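Local coordinates for protein dermonecrotic toxin (Pasteurella multocida, PDB 2EBF) that acts as a mitogenic toxin that induces bone resorption and is associated with severe atrophic rhinitis in pigs, the chain here being its C-terminal region, at residues R371-Q376 with K525-V530; T398-S403 with V499-S504; R458-S463 with A485-K490. All blocks are in the same frame, centred on the assembly; numbering follows the deposited sequence.

Interaction 1. Residues R371-Q376 with K525-V530; sequences RGVAFQ and KIPATV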
ATOM      1  N   ARG A 371     -15.781 -24.439  -9.025  1.00 32.53           N
ATOM      2  CA  ARG A 371     -15.608 -24.465  -7.562  1.00 32.92           C
ATOM      3  C   ARG A 371     -16.171 -23.210  -6.886  1.00 31.84           C
ATOM      4  O   ARG A 371     -15.994 -23.010  -5.690  1.00 31.93           O
ATOM      5  CB  ARG A 371     -14.135 -24.664  -7.172  1.00 33.60           C
ATOM      6  CG  ARG A 371     -13.413 -25.778  -7.946  1.00 37.20           C
ATOM      7  CD  ARG A 371     -13.602 -27.117  -7.275  1.00 41.19           C
ATOM      8  NE  ARG A 371     -13.221 -27.022  -5.871  1.00 44.51           N
ATOM      9  CZ  ARG A 371     -13.176 -28.042  -5.025  1.00 45.94           C
ATOM     10  NH1 ARG A 371     -13.479 -29.271  -5.431  1.00 46.71           N
ATOM     11  NH2 ARG A 371     -12.820 -27.826  -3.766  1.00 46.57           N
ATOM     12  N   GLY A 372     -16.851 -22.367  -7.658  1.00 30.86           N
ATOM     13  CA  GLY A 372     -17.472 -21.180  -7.100  1.00 29.30           C
ATOM     14  C   GLY A 372     -18.219 -20.361  -8.126  1.00 28.70           C
ATOM     15  O   GLY A 372     -18.039 -20.536  -9.336  1.00 27.96           O
ATOM     16  N   VAL A 373     -19.068 -19.470  -7.626  1.00 27.62           N
ATOM     17  CA  VAL A 373     -19.783 -18.522  -8.465  1.00 27.32           C
ATOM     18  C   VAL A 373     -20.131 -17.302  -7.624  1.00 26.91           C
ATOM     19  O   VAL A 373     -20.308 -17.408  -6.414  1.00 26.70           O
ATOM     20  CB  VAL A 373     -21.055 -19.152  -9.126  1.00 27.39           C
ATOM     21  CG1 VAL A 373     -22.070 -19.595  -8.088  1.00 27.31           C
ATOM     22  CG2 VAL A 373     -21.693 -18.188 -10.136  1.00 25.96           C
ATOM     23  N   ALA A 374     -20.192 -16.140  -8.264  1.00 26.93           N
ATOM     24  CA  ALA A 374     -20.623 -14.930  -7.582  1.00 26.76           C
ATOM     25  C   ALA A 374     -21.954 -14.462  -8.135  1.00 27.10           C
ATOM     26  O   ALA A 374     -22.236 -14.596  -9.336  1.00 26.75           O
ATOM     27  CB  ALA A 374     -19.584 -13.824  -7.705  1.00 26.58           C
ATOM     28  N   PHE A 375     -22.765 -13.907  -7.241  1.00 27.43           N
ATOM     29  CA  PHE A 375     -24.028 -13.300  -7.606  1.00 28.24           C
ATOM     30  C   PHE A 375     -23.951 -11.839  -7.251  1.00 28.89           C
ATOM     31  O   PHE A 375     -23.408 -11.476  -6.206  1.00 28.46           O
ATOM     32  CB  PHE A 375     -25.170 -13.862  -6.765  1.00 27.81           C
ATOM     33  CG  PHE A 375     -25.578 -15.255  -7.116  1.00 27.67           C
ATOM     34  CD1 PHE A 375     -24.996 -16.347  -6.477  1.00 27.43           C
ATOM     35  CD2 PHE A 375     -26.589 -15.479  -8.041  1.00 27.57           C
ATOM     36  CE1 PHE A 375     -25.394 -17.647  -6.778  1.00 27.03           C
ATOM     37  CE2 PHE A 375     -26.994 -16.781  -8.356  1.00 27.24           C
ATOM     38  CZ  PHE A 375     -26.398 -17.863  -7.712  1.00 27.16           C
ATOM     39  N   GLN A 376     -24.543 -11.009  -8.096  1.00 29.90           N
ATOM     40  CA  GLN A 376     -24.837  -9.649  -7.702  1.00 31.04           C
ATOM     41  C   GLN A 376     -25.631  -9.602  -6.394  1.00 31.33           C
ATOM     42  O   GLN A 376     -26.429 -10.487  -6.064  1.00 30.84           O
ATOM     43  CB  GLN A 376     -25.605  -8.914  -8.789  1.00 31.46           C
ATOM     44  CG  GLN A 376     -25.771  -7.433  -8.512  1.00 34.05           C
ATOM     45  CD  GLN A 376     -26.801  -6.791  -9.399  1.00 37.78           C
ATOM     46  OE1 GLN A 376     -27.866  -7.359  -9.660  1.00 40.95           O
ATOM     47  NE2 GLN A 376     -26.505  -5.591  -9.857  1.00 40.07           N
ATOM     48  N   LYS A 525     -11.156 -16.681 -10.100  1.00 31.81           N
ATOM     49  CA  LYS A 525     -11.267 -17.593 -11.245  1.00 31.95           C
ATOM     50  C   LYS A 525     -12.683 -18.187 -11.369  1.00 30.90           C
ATOM     51  O   LYS A 525     -12.846 -19.374 -11.658  1.00 30.94           O
ATOM     52  CB  LYS A 525     -10.228 -18.726 -11.174  1.00 32.87           C
ATOM     53  CG  LYS A 525      -8.763 -18.302 -10.939  1.00 36.08           C
ATOM     54  CD  LYS A 525      -8.292 -18.520  -9.497  1.00 41.71           C
ATOM     55  CE  LYS A 525      -8.200 -19.995  -9.133  1.00 45.16           C
ATOM     56  NZ  LYS A 525      -7.828 -20.202  -7.695  1.00 47.55           N
ATOM     57  N   ILE A 526     -13.696 -17.360 -11.138  1.00 29.31           N
ATOM     58  CA  ILE A 526     -15.099 -17.800 -11.198  1.00 28.45           C
ATOM     59  C   ILE A 526     -15.903 -16.833 -12.067  1.00 28.01           C
ATOM     60  O   ILE A 526     -15.401 -15.772 -12.403  1.00 28.04           O
ATOM     61  CB  ILE A 526     -15.721 -17.911  -9.780  1.00 28.31           C
ATOM     62  CG1 ILE A 526     -15.689 -16.548  -9.057  1.00 28.21           C
ATOM     63  CG2 ILE A 526     -15.006 -19.023  -8.989  1.00 27.73           C
ATOM     64  CD1 ILE A 526     -16.349 -16.544  -7.675  1.00 28.11           C
ATOM     65  N   PRO A 527     -17.136 -17.211 -12.464  1.00 27.75           N
ATOM     66  CA  PRO A 527     -17.984 -16.240 -13.167  1.00 27.67           C
ATOM     67  C   PRO A 527     -18.823 -15.360 -12.231  1.00 27.47           C
ATOM     68  O   PRO A 527     -19.244 -15.818 -11.160  1.00 27.35           O
ATOM     69  CB  PRO A 527     -18.902 -17.135 -14.004  1.00 27.42           C
ATOM     70  CG  PRO A 527     -19.061 -18.408 -13.159  1.00 27.70           C
ATOM     71  CD  PRO A 527     -17.785 -18.534 -12.336  1.00 27.89           C
ATOM     72  N   ALA A 528     -19.058 -14.109 -12.628  1.00 27.76           N
ATOM     73  CA  ALA A 528     -20.071 -13.271 -11.968  1.00 28.16           C
ATOM     74  C   ALA A 528     -21.424 -13.408 -12.651  1.00 28.53           C
ATOM     75  O   ALA A 528     -21.511 -13.491 -13.885  1.00 28.42           O
ATOM     76  CB  ALA A 528     -19.654 -11.820 -11.936  1.00 28.26           C
ATOM     77  N   THR A 529     -22.480 -13.398 -11.847  1.00 28.61           N
ATOM     78  CA  THR A 529     -23.836 -13.590 -12.368  1.00 29.50           C
ATOM     79  C   THR A 529     -24.841 -12.616 -11.766  1.00 30.13           C
ATOM     80  O   THR A 529     -24.558 -11.942 -10.778  1.00 29.86           O
ATOM     81  CB  THR A 529     -24.352 -15.036 -12.139  1.00 29.11           C
ATOM     82  OG1 THR A 529     -24.507 -15.286 -10.736  1.00 28.89           O
ATOM     83  CG2 THR A 529     -23.427 -16.066 -12.762  1.00 28.55           C
ATOM     84  N   VAL A 530     -26.020 -12.560 -12.383  1.00 31.30           N
ATOM     85  CA  VAL A 530     -27.128 -11.736 -11.911  1.00 32.72           C
ATOM     86  C   VAL A 530     -28.430 -12.487 -12.167  1.00 33.44           C
ATOM     87  O   VAL A 530     -28.504 -13.328 -13.065  1.00 33.13           O
ATOM     88  CB  VAL A 530     -27.219 -10.356 -12.659  1.00 32.82           C
ATOM     89  CG1 VAL A 530     -26.154  -9.392 -12.193  1.00 33.04           C
ATOM     90  CG2 VAL A 530     -27.157 -10.541 -14.180  1.00 33.61           C
TER
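Thr529 grips the carbonyl of Ala374 twice, where strand 372-376 runs parallel to strand 528-530. Thr529 CB lies 3.5 Å from Ala374 O, and from there the threonine forks. OG1 stands between its own backbone N and carbonyl carbon (chi1 66°), which turns the hydroxyl back to the neighbouring strand: OG1 donates to Ala374 O at 2.8 Å, and the backbone N of Thr529 reaches the same oxygen from the opposite face of the carbonyl plane. OG1 also lies over one face of the Phe375 ring, 3.4 Å from Phe375 CD2. The other branch, CG2, meets Val373 CG2 at 3.8 Å. A beta-branched residue with one polar and one apolar arm suits this spot.

Either side of the doubled bond, Ala374 N donates to Pro527 O at 173°, and Gln376 N donates to Thr529 O. Proline, which has no N-H, fits at 527 because the pairing with this strand takes its carbonyl and asks no donor of it. Gly372 leaves room for Ile526, whose CG2 comes within 3.4 Å of Gly372 O, a buried oxygen without a polar partner.

Within the six-stranded mixed sheet, strand 372-376 lies between strands 498-502 and 528-531. Helix 520-524 covers the face bearing Ala374 and Ala528 through Val521, while on the other face Phe375 meets Phe501 and Trp537, whose NE1 also bonds to Thr529 OG1.

Interaction 2. Residues T398-S403 with V499-S504; sequences TEIAIS and VVFADS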
ATOM      1  N   THR A 398     -19.738 -25.541   0.331  1.00 30.39           N
ATOM      2  CA  THR A 398     -19.212 -25.553   1.704  1.00 31.11           C
ATOM      3  C   THR A 398     -19.398 -24.219   2.413  1.00 30.89           C
ATOM      4  O   THR A 398     -19.460 -24.175   3.640  1.00 31.22           O
ATOM      5  CB  THR A 398     -17.699 -25.928   1.760  1.00 30.88           C
ATOM      6  OG1 THR A 398     -16.946 -25.022   0.951  1.00 32.52           O
ATOM      7  CG2 THR A 398     -17.465 -27.353   1.270  1.00 32.27           C
ATOM      8  N   GLU A 399     -19.491 -23.134   1.644  1.00 30.68           N
ATOM      9  CA  GLU A 399     -19.424 -21.796   2.226  1.00 30.50           C
ATOM     10  C   GLU A 399     -20.150 -20.719   1.411  1.00 29.77           C
ATOM     11  O   GLU A 399     -20.122 -20.724   0.177  1.00 29.27           O
ATOM     12  CB  GLU A 399     -17.952 -21.405   2.416  1.00 30.67           C
ATOM     13  CG  GLU A 399     -17.724 -20.210   3.320  1.00 33.40           C
ATOM     14  CD  GLU A 399     -16.301 -20.149   3.870  1.00 36.20           C
ATOM     15  OE1 GLU A 399     -15.477 -21.018   3.506  1.00 34.66           O
ATOM     16  OE2 GLU A 399     -16.013 -19.230   4.676  1.00 37.25           O
ATOM     17  N   ILE A 400     -20.784 -19.794   2.133  1.00 29.28           N
ATOM     18  CA  ILE A 400     -21.410 -18.597   1.567  1.00 28.82           C
ATOM     19  C   ILE A 400     -20.661 -17.363   2.068  1.00 28.53           C
ATOM     20  O   ILE A 400     -20.386 -17.237   3.261  1.00 28.38           O
ATOM     21  CB  ILE A 400     -22.900 -18.480   1.990  1.00 29.05           C
ATOM     22  CG1 ILE A 400     -23.706 -19.681   1.473  1.00 29.21           C
ATOM     23  CG2 ILE A 400     -23.510 -17.142   1.524  1.00 29.11           C
ATOM     24  CD1 ILE A 400     -24.940 -20.003   2.305  1.00 29.00           C
ATOM     25  N   ALA A 401     -20.339 -16.449   1.159  1.00 27.99           N
ATOM     26  CA  ALA A 401     -19.602 -15.250   1.528  1.00 27.87           C
ATOM     27  C   ALA A 401     -20.296 -14.019   0.987  1.00 27.82           C
ATOM     28  O   ALA A 401     -20.810 -14.035  -0.131  1.00 28.20           O
ATOM     29  CB  ALA A 401     -18.171 -15.321   1.016  1.00 27.55           C
ATOM     30  N   ILE A 402     -20.316 -12.961   1.789  1.00 27.74           N
ATOM     31  CA  ILE A 402     -20.937 -11.715   1.383  1.00 28.27           C
ATOM     32  C   ILE A 402     -20.047 -10.523   1.728  1.00 27.59           C
ATOM     33  O   ILE A 402     -19.443 -10.469   2.805  1.00 26.97           O
ATOM     34  CB  ILE A 402     -22.403 -11.550   1.934  1.00 28.66           C
ATOM     35  CG1 ILE A 402     -22.458 -10.860   3.311  1.00 30.31           C
ATOM     36  CG2 ILE A 402     -23.172 -12.886   1.911  1.00 28.52           C
ATOM     37  CD1 ILE A 402     -21.732 -11.569   4.433  1.00 34.76           C
ATOM     38  N   SER A 403     -19.973  -9.580   0.794  1.00 27.20           N
ATOM     39  CA  SER A 403     -19.205  -8.359   0.983  1.00 27.39           C
ATOM     40  C   SER A 403     -19.993  -7.287   1.746  1.00 27.94           C
ATOM     41  O   SER A 403     -19.418  -6.291   2.180  1.00 27.51           O
ATOM     42  CB  SER A 403     -18.746  -7.822  -0.374  1.00 27.94           C
ATOM     43  OG  SER A 403     -19.867  -7.508  -1.173  1.00 28.74           O
ATOM     44  N   VAL A 499     -20.134 -19.765  -2.695  1.00 29.45           N
ATOM     45  CA  VAL A 499     -20.903 -18.760  -3.412  1.00 28.78           C
ATOM     46  C   VAL A 499     -20.638 -17.409  -2.744  1.00 28.65           C
ATOM     47  O   VAL A 499     -20.597 -17.321  -1.516  1.00 28.68           O
ATOM     48  CB  VAL A 499     -22.420 -19.083  -3.362  1.00 29.17           C
ATOM     49  CG1 VAL A 499     -23.235 -17.925  -3.904  1.00 30.27           C
ATOM     50  CG2 VAL A 499     -22.732 -20.390  -4.109  1.00 28.15           C
ATOM     51  N   VAL A 500     -20.445 -16.360  -3.545  1.00 28.05           N
ATOM     52  CA  VAL A 500     -20.224 -15.014  -3.008  1.00 28.31           C
ATOM     53  C   VAL A 500     -21.309 -14.071  -3.500  1.00 28.28           C
ATOM     54  O   VAL A 500     -21.698 -14.122  -4.669  1.00 28.43           O
ATOM     55  CB  VAL A 500     -18.849 -14.409  -3.428  1.00 28.53           C
ATOM     56  CG1 VAL A 500     -18.487 -13.184  -2.556  1.00 28.35           C
ATOM     57  CG2 VAL A 500     -17.761 -15.417  -3.336  1.00 30.51           C
ATOM     58  N   PHE A 501     -21.779 -13.206  -2.604  1.00 27.94           N
ATOM     59  CA  PHE A 501     -22.700 -12.135  -2.960  1.00 28.41           C
ATOM     60  C   PHE A 501     -22.012 -10.797  -2.763  1.00 28.49           C
ATOM     61  O   PHE A 501     -21.527 -10.496  -1.671  1.00 28.41           O
ATOM     62  CB  PHE A 501     -23.970 -12.205  -2.108  1.00 27.88           C
ATOM     63  CG  PHE A 501     -24.799 -13.424  -2.369  1.00 27.67           C
ATOM     64  CD1 PHE A 501     -25.793 -13.404  -3.351  1.00 26.92           C
ATOM     65  CD2 PHE A 501     -24.583 -14.598  -1.643  1.00 26.70           C
ATOM     66  CE1 PHE A 501     -26.562 -14.526  -3.605  1.00 27.16           C
ATOM     67  CE2 PHE A 501     -25.354 -15.736  -1.882  1.00 27.18           C
ATOM     68  CZ  PHE A 501     -26.342 -15.709  -2.866  1.00 27.62           C
ATOM     69  N   ALA A 502     -21.986  -9.991  -3.819  1.00 29.43           N
ATOM     70  CA  ALA A 502     -21.257  -8.729  -3.793  1.00 30.57           C
ATOM     71  C   ALA A 502     -21.827  -7.716  -4.768  1.00 31.72           C
ATOM     72  O   ALA A 502     -22.430  -8.085  -5.779  1.00 31.81           O
ATOM     73  CB  ALA A 502     -19.773  -8.969  -4.092  1.00 30.08           C
ATOM     74  N   ASP A 503     -21.626  -6.440  -4.445  1.00 33.05           N
ATOM     75  CA  ASP A 503     -22.012  -5.321  -5.291  1.00 34.75           C
ATOM     76  C   ASP A 503     -21.325  -5.459  -6.657  1.00 35.28           C
ATOM     77  O   ASP A 503     -20.203  -5.970  -6.749  1.00 34.90           O
ATOM     78  CB  ASP A 503     -21.630  -4.017  -4.567  1.00 35.49           C
ATOM     79  CG  ASP A 503     -22.166  -2.782  -5.249  1.00 38.20           C
ATOM     80  OD1 ASP A 503     -21.482  -2.274  -6.164  1.00 41.00           O
ATOM     81  OD2 ASP A 503     -23.250  -2.298  -4.849  1.00 41.01           O
ATOM     82  N   SER A 504     -21.999  -5.046  -7.730  1.00 36.05           N
ATOM     83  CA  SER A 504     -21.419  -5.210  -9.076  1.00 36.67           C
ATOM     84  C   SER A 504     -20.049  -4.546  -9.253  1.00 36.20           C
ATOM     85  O   SER A 504     -19.186  -5.068  -9.965  1.00 37.23           O
ATOM     86  CB  SER A 504     -22.400  -4.750 -10.153  1.00 37.22           C
ATOM     87  OG  SER A 504     -23.415  -5.736 -10.326  1.00 39.63           O
TER
HETATM   88  O   HOH W   1     -21.129  -5.301  -1.462  1.00 38.59           O
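Phe501 lies beside Ile400 and Ile402 on one face of two parallel strands, 399-402 and 499-502, inside the mixed sheet, where strand 399-402 runs between 456-461 and 498-502. Ile400 CG2 comes to the ring edge, near the ring plane, 4.1 Å from Phe501 CE2. Ile402 offers its CG2 branch too, but obliquely, 4.2 Å from Phe501 CB; its CG1 sits between backbone N and carbonyl carbon at a chi1 of 90°, well away from the staggered 60°, and the CD1 end of that arm reaches strand 456-461. Branched isoleucines suit this face because their CG2 arms can meet the phenylalanine; helices 379-387 and 442-452 cover it, Leu446 packing on all three residues. On the reverse face Ala401 is small enough for Val500 to lie alongside, and Val500 CG1 approaches Ala401 O at 3.5 Å as well as Ala401 CB. Beside them the Glu399 carboxylate is paired with Arg458.

Four backbone bonds join the strands, from Val499 N to Glu399 O through to Ser403 N donating to Phe501 O at 165°. At the corner after strand 399-402, Ser403 CB points toward the partner strand, and a chi1 of 62° sets OG 3.2 Å from Ala502 CA. A water 2.6 Å from Ser403 OG also accepts from Asp503 N, bridging the two segments where the regular pairing stops. Asp503, at the N-cap of helix 504-507, caps a backbone N with its side chain, OD1 also bonding to Ser505 OG.

Between the segments, then, main-chain bonds satisfy the backbone, and hydroxyl and water come in at the C-terminal end of the pairing. The contact probably owes its stability to buried apolar surface and to the register of the main-chain bonds, with no ion pair between its two segments.

Interaction 3. Residues R458-S463 with A485-K490; sequences RAIGHS and AEAIEK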
ATOM      1  N   ARG A 458     -19.411 -16.411   5.749  1.00 30.94           N
ATOM      2  CA  ARG A 458     -18.276 -15.511   5.902  1.00 30.86           C
ATOM      3  C   ARG A 458     -18.599 -14.099   5.425  1.00 29.98           C
ATOM      4  O   ARG A 458     -19.106 -13.908   4.320  1.00 30.07           O
ATOM      5  CB  ARG A 458     -17.078 -16.063   5.122  1.00 30.40           C
ATOM      6  CG  ARG A 458     -15.832 -15.186   5.138  1.00 31.25           C
ATOM      7  CD  ARG A 458     -14.669 -15.906   4.457  1.00 31.36           C
ATOM      8  NE  ARG A 458     -14.329 -17.155   5.154  1.00 32.15           N
ATOM      9  CZ  ARG A 458     -13.562 -17.225   6.241  1.00 31.77           C
ATOM     10  NH1 ARG A 458     -13.045 -16.123   6.768  1.00 31.00           N
ATOM     11  NH2 ARG A 458     -13.316 -18.403   6.810  1.00 31.86           N
ATOM     12  N   ALA A 459     -18.299 -13.115   6.270  1.00 29.68           N
ATOM     13  CA  ALA A 459     -18.271 -11.724   5.843  1.00 28.58           C
ATOM     14  C   ALA A 459     -16.891 -11.442   5.258  1.00 28.19           C
ATOM     15  O   ALA A 459     -15.880 -11.772   5.882  1.00 27.51           O
ATOM     16  CB  ALA A 459     -18.528 -10.804   7.011  1.00 28.51           C
ATOM     17  N   ILE A 460     -16.853 -10.848   4.067  1.00 27.65           N
ATOM     18  CA  ILE A 460     -15.576 -10.437   3.471  1.00 27.86           C
ATOM     19  C   ILE A 460     -15.456  -8.922   3.266  1.00 28.31           C
ATOM     20  O   ILE A 460     -14.453  -8.439   2.733  1.00 27.97           O
ATOM     21  CB  ILE A 460     -15.263 -11.179   2.141  1.00 28.06           C
ATOM     22  CG1 ILE A 460     -16.323 -10.865   1.073  1.00 27.51           C
ATOM     23  CG2 ILE A 460     -15.114 -12.677   2.395  1.00 27.18           C
ATOM     24  CD1 ILE A 460     -15.886 -11.189  -0.362  1.00 27.64           C
ATOM     25  N   GLY A 461     -16.469  -8.176   3.701  1.00 28.85           N
ATOM     26  CA  GLY A 461     -16.375  -6.713   3.725  1.00 29.22           C
ATOM     27  C   GLY A 461     -15.376  -6.285   4.780  1.00 29.58           C
ATOM     28  O   GLY A 461     -15.119  -7.009   5.743  1.00 29.42           O
ATOM     29  N   HIS A 462     -14.803  -5.106   4.589  1.00 30.14           N
ATOM     30  CA  HIS A 462     -13.895  -4.499   5.550  1.00 30.98           C
ATOM     31  C   HIS A 462     -14.410  -3.080   5.774  1.00 30.74           C
ATOM     32  O   HIS A 462     -14.539  -2.309   4.816  1.00 31.06           O
ATOM     33  CB  HIS A 462     -12.466  -4.510   4.992  1.00 31.34           C
ATOM     34  CG  HIS A 462     -11.434  -3.947   5.922  1.00 34.55           C
ATOM     35  ND1 HIS A 462     -10.999  -4.613   7.050  1.00 37.74           N
ATOM     36  CD2 HIS A 462     -10.730  -2.789   5.874  1.00 36.50           C
ATOM     37  CE1 HIS A 462     -10.080  -3.886   7.661  1.00 38.41           C
ATOM     38  NE2 HIS A 462      -9.898  -2.773   6.968  1.00 39.19           N
ATOM     39  N   SER A 463     -14.711  -2.739   7.027  1.00 30.49           N
ATOM     40  CA  SER A 463     -15.461  -1.508   7.328  1.00 30.55           C
ATOM     41  C   SER A 463     -14.752  -0.177   7.065  1.00 30.13           C
ATOM     42  O   SER A 463     -15.406   0.834   6.795  1.00 30.33           O
ATOM     43  CB  SER A 463     -16.021  -1.537   8.759  1.00 30.73           C
ATOM     44  OG  SER A 463     -15.019  -1.246   9.712  1.00 31.65           O
ATOM     45  N   ALA A 485      -8.577  -8.770  -1.204  1.00 29.01           N
ATOM     46  CA  ALA A 485      -7.512  -9.342  -0.389  1.00 29.56           C
ATOM     47  C   ALA A 485      -8.064 -10.372   0.594  1.00 29.65           C
ATOM     48  O   ALA A 485      -7.514 -11.476   0.721  1.00 29.38           O
ATOM     49  CB  ALA A 485      -6.741  -8.232   0.352  1.00 30.17           C
ATOM     50  N   GLU A 486      -9.162 -10.039   1.275  1.00 29.36           N
ATOM     51  CA  GLU A 486      -9.773 -10.999   2.207  1.00 29.40           C
ATOM     52  C   GLU A 486     -10.297 -12.241   1.480  1.00 29.90           C
ATOM     53  O   GLU A 486     -10.097 -13.370   1.943  1.00 29.25           O
ATOM     54  CB  GLU A 486     -10.886 -10.345   3.036  1.00 29.66           C
ATOM     55  CG  GLU A 486     -11.514 -11.252   4.122  1.00 30.03           C
ATOM     56  CD  GLU A 486     -10.591 -11.534   5.306  1.00 31.35           C
ATOM     57  OE1 GLU A 486      -9.403 -11.132   5.275  1.00 31.85           O
ATOM     58  OE2 GLU A 486     -11.050 -12.176   6.277  1.00 32.34           O
ATOM     59  N   ALA A 487     -10.964 -12.033   0.341  1.00 29.66           N
ATOM     60  CA  ALA A 487     -11.500 -13.155  -0.439  1.00 30.97           C
ATOM     61  C   ALA A 487     -10.413 -14.105  -0.959  1.00 31.66           C
ATOM     62  O   ALA A 487     -10.604 -15.325  -0.973  1.00 31.89           O
ATOM     63  CB  ALA A 487     -12.369 -12.657  -1.584  1.00 30.54           C
ATOM     64  N   ILE A 488      -9.278 -13.554  -1.378  1.00 32.88           N
ATOM     65  CA  ILE A 488      -8.155 -14.386  -1.818  1.00 33.74           C
ATOM     66  C   ILE A 488      -7.644 -15.254  -0.671  1.00 34.40           C
ATOM     67  O   ILE A 488      -7.403 -16.450  -0.844  1.00 34.28           O
ATOM     68  CB  ILE A 488      -6.992 -13.542  -2.381  1.00 33.92           C
ATOM     69  CG1 ILE A 488      -7.400 -12.834  -3.686  1.00 34.01           C
ATOM     70  CG2 ILE A 488      -5.756 -14.412  -2.617  1.00 34.35           C
ATOM     71  CD1 ILE A 488      -7.767 -13.768  -4.809  1.00 37.80           C
ATOM     72  N   GLU A 489      -7.494 -14.652   0.499  1.00 35.15           N
ATOM     73  CA  GLU A 489      -6.979 -15.366   1.657  1.00 36.91           C
ATOM     74  C   GLU A 489      -7.934 -16.463   2.104  1.00 37.12           C
ATOM     75  O   GLU A 489      -7.503 -17.550   2.476  1.00 37.25           O
ATOM     76  CB  GLU A 489      -6.693 -14.381   2.799  1.00 37.03           C
ATOM     77  CG  GLU A 489      -6.062 -14.969   4.066  1.00 40.70           C
ATOM     78  CD  GLU A 489      -4.738 -15.690   3.831  1.00 45.09           C
ATOM     79  OE1 GLU A 489      -4.496 -16.692   4.542  1.00 47.64           O
ATOM     80  OE2 GLU A 489      -3.940 -15.270   2.957  1.00 46.64           O
ATOM     81  N   LYS A 490      -9.233 -16.189   2.035  1.00 37.64           N
ATOM     82  CA  LYS A 490     -10.214 -17.026   2.723  1.00 38.06           C
ATOM     83  C   LYS A 490     -11.029 -17.951   1.828  1.00 38.69           C
ATOM     84  O   LYS A 490     -11.587 -18.938   2.310  1.00 38.26           O
ATOM     85  CB  LYS A 490     -11.147 -16.150   3.567  1.00 37.74           C
ATOM     86  CG  LYS A 490     -10.425 -15.322   4.622  1.00 38.10           C
ATOM     87  CD  LYS A 490      -9.746 -16.225   5.646  1.00 38.69           C
ATOM     88  CE  LYS A 490      -8.848 -15.451   6.597  1.00 39.70           C
ATOM     89  NZ  LYS A 490      -9.620 -14.760   7.642  1.00 40.59           N
TER
HETATM   90  O   HOH W   2     -13.420 -13.308   6.428  1.00 31.75           O
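Strand 458-461 and the final turns of helix 473-490 run in broadly opposing directions, at 144°, with their axes 8.2 Å apart at closest approach. No hydrogen bond passes directly between them; Ile460 and Glu486 mark the nearest backbone approach. The helix presents Glu486, Ala487 and Lys490 to the strand, one turn of residues on a single side.

Arg458 and Lys490 make the outer part of the contact. The arginine leaves the strand with CG anti to its own N (chi1 177°) and stays extended until it bends at chi3. That bend lays the guanidinium across the lysine's hydrocarbon chain: Lys490 CB sits 3.4 Å above its plane, toward the rim, and Lys490 CG is 3.5 Å from Arg458 NH1. Long aliphatic stems suit such a place, since they pack while their charged ends reach for polar partners. Lys490 NZ forms a salt bridge to Glu486 OE2, one helical turn back, at 3.3 Å and from above the carboxylate plane. A water in the plane of the guanidinium, at its edge, accepts from Arg458 NH1 and donates to Ala459 O and to Glu486 OE2, the last at 2.6 Å. The carboxylate, bridged to Lys490 directly and to Arg458 through the water, probably offsets the nearness of Arg458 NH1 and Lys490 NZ, 3.8 Å apart. Farther in, the contact turns apolar: Ile460 CD1 meets Ala487 CB at 4.0 Å, the alanine being small enough to admit the isoleucine's tip. Ile460 O is buried with no polar partner.

Strand 456-461 is an outermost strand of the mixed sheet, paired with strand 399-402, from which Glu399 gives Arg458 NE its own salt bridge. Leu520 of helix 520-524 touches both Ile460 and Ala487, while Tyr407 of helix 407-418 packs on Glu486.

All three contacts reach one mixed sheet in the PMT C2 family region. Interactions 1 and 2 are buried strand pairings whose centres lie about 9 Å apart, and they join directly, since strands 372-376 and 498-502 are neighbours, probably bonded through Phe375 N and Val373 O to Val500. Interaction 3, only partly buried, sets a helix on the far edge strand and relies partly on charge and water, beside a small apolar core, where the others rest mainly on main-chain bonds and hydrocarbon. It meets interaction 2 through the Glu399-Arg458 salt bridge and a probable hydrogen bond from Arg458 N to Ile400 O, strands 399-402 and 456-461 being neighbours, but does not touch interaction 1.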